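Local coordinates for protein mannan endo-1,4-beta-mannosidase (Mytilus edulis, PDB 2C0H) that hydrolyses internal beta-1,4-mannosidic linkages in the backbones of mannans, galactomannans and glucomannans, as a monomeric family 5 glycoside hydrolase, at residues S307-A312 with Q338-R343. The protein carries 3 engineered substitutions. Sequence-based numbering, arbitrary orientation.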
ATOM      1  N   SER A 307      14.857 -13.433 -10.272  1.00 13.36           N
ATOM      2  CA  SER A 307      13.804 -13.833 -11.227  1.00 13.02           C
ATOM      3  C   SER A 307      12.469 -13.177 -10.921  1.00 12.65           C
ATOM      4  O   SER A 307      11.740 -12.842 -11.844  1.00 13.12           O
ATOM      5  CB  SER A 307      13.620 -15.347 -11.246  1.00 13.59           C
ATOM      6  OG  SER A 307      14.723 -15.979 -11.917  1.00 15.30           O
ATOM      7  N   MET A 308      12.172 -12.993  -9.645  1.00 12.81           N
ATOM      8  CA  MET A 308      10.906 -12.373  -9.249  1.00 12.62           C
ATOM      9  C   MET A 308      10.932 -10.871  -9.616  1.00 12.38           C
ATOM     10  O   MET A 308       9.969 -10.358 -10.201  1.00 12.29           O
ATOM     11  CB  MET A 308      10.644 -12.610  -7.762  1.00 12.58           C
ATOM     12  CG  MET A 308      10.481 -14.101  -7.407  1.00 13.39           C
ATOM     13  SD  MET A 308      10.201 -14.461  -5.662  1.00 14.69           S
ATOM     14  CE  MET A 308       8.428 -14.397  -5.642  1.00 14.41           C
ATOM     15  N   PHE A 309      12.014 -10.167  -9.300  1.00 12.42           N
ATOM     16  CA  PHE A 309      12.170  -8.741  -9.728  1.00 12.43           C
ATOM     17  C   PHE A 309      12.143  -8.651 -11.266  1.00 12.71           C
ATOM     18  O   PHE A 309      11.498  -7.762 -11.837  1.00 13.00           O
ATOM     19  CB  PHE A 309      13.438  -8.108  -9.144  1.00 13.04           C
ATOM     20  CG  PHE A 309      13.263  -7.547  -7.756  1.00 11.97           C
ATOM     21  CD1 PHE A 309      12.896  -6.223  -7.566  1.00 14.54           C
ATOM     22  CD2 PHE A 309      13.514  -8.319  -6.648  1.00 13.17           C
ATOM     23  CE1 PHE A 309      12.734  -5.700  -6.302  1.00 14.16           C
ATOM     24  CE2 PHE A 309      13.399  -7.788  -5.364  1.00 14.68           C
ATOM     25  CZ  PHE A 309      12.997  -6.465  -5.194  1.00 13.50           C
ATOM     26  N   GLU A 310      12.806  -9.588 -11.942  1.00 13.12           N
ATOM     27  CA  GLU A 310      12.810  -9.604 -13.407  1.00 13.48           C
ATOM     28  C   GLU A 310      11.430  -9.780 -14.013  1.00 12.85           C
ATOM     29  O   GLU A 310      11.097  -9.110 -15.005  1.00 13.26           O
ATOM     30  CB  GLU A 310      13.725 -10.712 -13.943  1.00 14.16           C
ATOM     31  CG  GLU A 310      13.910 -10.696 -15.470  1.00 16.47           C
ATOM     32  CD  GLU A 310      14.832  -9.600 -15.962  1.00 21.59           C
ATOM     33  OE1 GLU A 310      15.427  -8.884 -15.127  1.00 26.20           O
ATOM     34  OE2 GLU A 310      14.969  -9.453 -17.203  1.00 27.55           O
ATOM     35  N   TRP A 311      10.640 -10.702 -13.457  1.00 13.12           N
ATOM     36  CA  TRP A 311       9.272 -10.950 -13.940  1.00 12.86           C
ATOM     37  C   TRP A 311       8.455  -9.666 -13.805  1.00 13.20           C
ATOM     38  O   TRP A 311       7.826  -9.220 -14.773  1.00 12.69           O
ATOM     39  CB  TRP A 311       8.598 -12.104 -13.190  1.00 14.41           C
ATOM     40  CG  TRP A 311       7.257 -12.479 -13.772  1.00 14.71           C
ATOM     41  CD1 TRP A 311       6.041 -11.960 -13.431  1.00 16.37           C
ATOM     42  CD2 TRP A 311       7.004 -13.441 -14.805  1.00 16.80           C
ATOM     43  NE1 TRP A 311       5.055 -12.541 -14.176  1.00 15.13           N
ATOM     44  CE2 TRP A 311       5.612 -13.452 -15.035  1.00 16.93           C
ATOM     45  CE3 TRP A 311       7.820 -14.280 -15.567  1.00 18.25           C
ATOM     46  CZ2 TRP A 311       5.018 -14.278 -15.990  1.00 18.46           C
ATOM     47  CZ3 TRP A 311       7.234 -15.105 -16.501  1.00 18.55           C
ATOM     48  CH2 TRP A 311       5.847 -15.101 -16.714  1.00 18.13           C
ATOM     49  N   ALA A 312       8.499  -9.056 -12.627  1.00 12.18           N
ATOM     50  CA  ALA A 312       7.733  -7.815 -12.397  1.00 11.90           C
ATOM     51  C   ALA A 312       8.157  -6.744 -13.382  1.00 12.29           C
ATOM     52  O   ALA A 312       7.319  -6.066 -13.977  1.00 12.20           O
ATOM     53  CB  ALA A 312       7.904  -7.318 -10.973  1.00 11.22           C
ATOM     54  N   GLN A 338      19.260  -5.242  -6.524  1.00 15.73           N
ATOM     55  CA  GLN A 338      20.499  -4.971  -7.230  1.00 16.54           C
ATOM     56  C   GLN A 338      20.451  -5.407  -8.694  1.00 16.00           C
ATOM     57  O   GLN A 338      21.124  -4.797  -9.553  1.00 16.20           O
ATOM     58  CB  GLN A 338      21.610  -5.697  -6.480  1.00 16.99           C
ATOM     59  CG  GLN A 338      23.003  -5.342  -6.869  1.00 19.33           C
ATOM     60  CD  GLN A 338      23.990  -6.113  -6.019  1.00 19.82           C
ATOM     61  OE1 GLN A 338      24.899  -5.535  -5.420  1.00 24.90           O
ATOM     62  NE2 GLN A 338      23.789  -7.423  -5.932  1.00 25.01           N
ATOM     63  N   HIS A 339      19.665  -6.449  -8.976  1.00 15.41           N
ATOM     64  CA  HIS A 339      19.508  -6.975 -10.339  1.00 15.66           C
ATOM     65  C   HIS A 339      18.940  -5.924 -11.280  1.00 15.71           C
ATOM     66  O   HIS A 339      19.276  -5.892 -12.454  1.00 16.36           O
ATOM     67  CB  HIS A 339      18.624  -8.235 -10.374  1.00 16.18           C
ATOM     68  CG  HIS A 339      18.591  -8.893 -11.714  1.00 15.96           C
ATOM     69  ND1 HIS A 339      19.713  -9.448 -12.291  1.00 16.83           N
ATOM     70  CD2 HIS A 339      17.588  -9.049 -12.611  1.00 16.85           C
ATOM     71  CE1 HIS A 339      19.400  -9.931 -13.479  1.00 17.92           C
ATOM     72  NE2 HIS A 339      18.117  -9.705 -13.699  1.00 18.82           N
ATOM     73  N   LEU A 340      18.101  -5.035 -10.765  1.00 15.57           N
ATOM     74  CA  LEU A 340      17.515  -3.996 -11.611  1.00 16.39           C
ATOM     75  C   LEU A 340      18.265  -2.659 -11.609  1.00 17.33           C
ATOM     76  O   LEU A 340      17.880  -1.744 -12.352  1.00 17.51           O
ATOM     77  CB  LEU A 340      16.062  -3.737 -11.175  1.00 15.87           C
ATOM     78  CG  LEU A 340      15.087  -4.911 -11.222  1.00 15.14           C
ATOM     79  CD1 LEU A 340      13.683  -4.396 -10.893  1.00 15.74           C
ATOM     80  CD2 LEU A 340      15.085  -5.621 -12.559  1.00 14.78           C
ATOM     81  N   LYS A 341      19.321  -2.535 -10.803  1.00 19.37           N
ATOM     82  CA  LYS A 341      19.939  -1.230 -10.519  1.00 20.39           C
ATOM     83  C   LYS A 341      20.205  -0.387 -11.775  1.00 21.39           C
ATOM     84  O   LYS A 341      19.818   0.786 -11.825  1.00 23.04           O
ATOM     85  CB  LYS A 341      21.228  -1.388  -9.691  1.00 20.43           C
ATOM     86  CG  LYS A 341      21.873  -0.065  -9.332  1.00 21.90           C
ATOM     87  CD  LYS A 341      23.271  -0.242  -8.752  1.00 23.17           C
ATOM     88  CE  LYS A 341      23.266  -0.679  -7.332  1.00 25.94           C
ATOM     89  NZ  LYS A 341      24.652  -0.593  -6.779  1.00 26.90           N
ATOM     90  N   SER A 342      20.839  -0.973 -12.788  1.00 21.89           N
ATOM     91  CA  SER A 342      21.226  -0.198 -13.982  1.00 22.06           C
ATOM     92  C   SER A 342      20.223  -0.243 -15.142  1.00 22.05           C
ATOM     93  O   SER A 342      20.531   0.223 -16.244  1.00 22.92           O
ATOM     94  CB  SER A 342      22.601  -0.668 -14.470  1.00 22.77           C
ATOM     95  OG  SER A 342      23.601  -0.283 -13.537  1.00 26.00           O
ATOM     96  N   ARG A 343      19.026  -0.771 -14.906  1.00 21.03           N
ATOM     97  CA  ARG A 343      18.122  -1.123 -16.003  1.00 20.69           C
ATOM     98  C   ARG A 343      17.283   0.063 -16.461  1.00 20.40           C
ATOM     99  O   ARG A 343      16.847   0.877 -15.649  1.00 19.28           O
ATOM    100  CB  ARG A 343      17.216  -2.303 -15.614  1.00 20.12           C
ATOM    101  CG  ARG A 343      17.950  -3.628 -15.350  1.00 20.18           C
ATOM    102  CD  ARG A 343      18.392  -4.317 -16.617  1.00 19.60           C
ATOM    103  NE  ARG A 343      17.263  -4.886 -17.350  1.00 19.93           N
ATOM    104  CZ  ARG A 343      16.751  -6.111 -17.186  1.00 18.55           C
ATOM    105  NH1 ARG A 343      17.276  -6.980 -16.328  1.00 22.39           N
ATOM    106  NH2 ARG A 343      15.717  -6.491 -17.915  1.00 20.21           N
TER
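The carboxylate of Glu310 is met at the edges of two flat groups, the guanidinium of Arg343 and the imidazole of His339. Arg343 grips it end-on: NH2 reaches Glu310 OE2 at 3.1 Å with OE2 in the guanidinium plane, while NH1 takes the syn lone pair of Glu310 OE1 at 2.9 Å. The carboxylate and guanidinium planes are turned 47° against each other, and OE1 lies out of the guanidinium plane. Glu310 OE1 also receives a weak, bent bond from His339 NE2 (3.2 Å). With CG anti to the backbone N (chi1 -173°) and a bend at chi2, Glu310 swings its carboxylate across to both partners. In this TIM barrel, helix 305-314 follows the strand that carries the probable nucleophile Glu294, and the contact ties it to the end of the next outer helix, 330-339, and the turn Leu340-Arg343. Arg343 NE forms a salt bridge with Asp345. A glutamine in place of Glu310 would set an amide NH2 against a guanidinium donor and probably cost one of the two grips. Deeper in, Leu340 CD1 packs at the edge of the Phe309 ring, 3.9 Å from Phe309 CD1, and the same ring meets Phe295 edge-to-face.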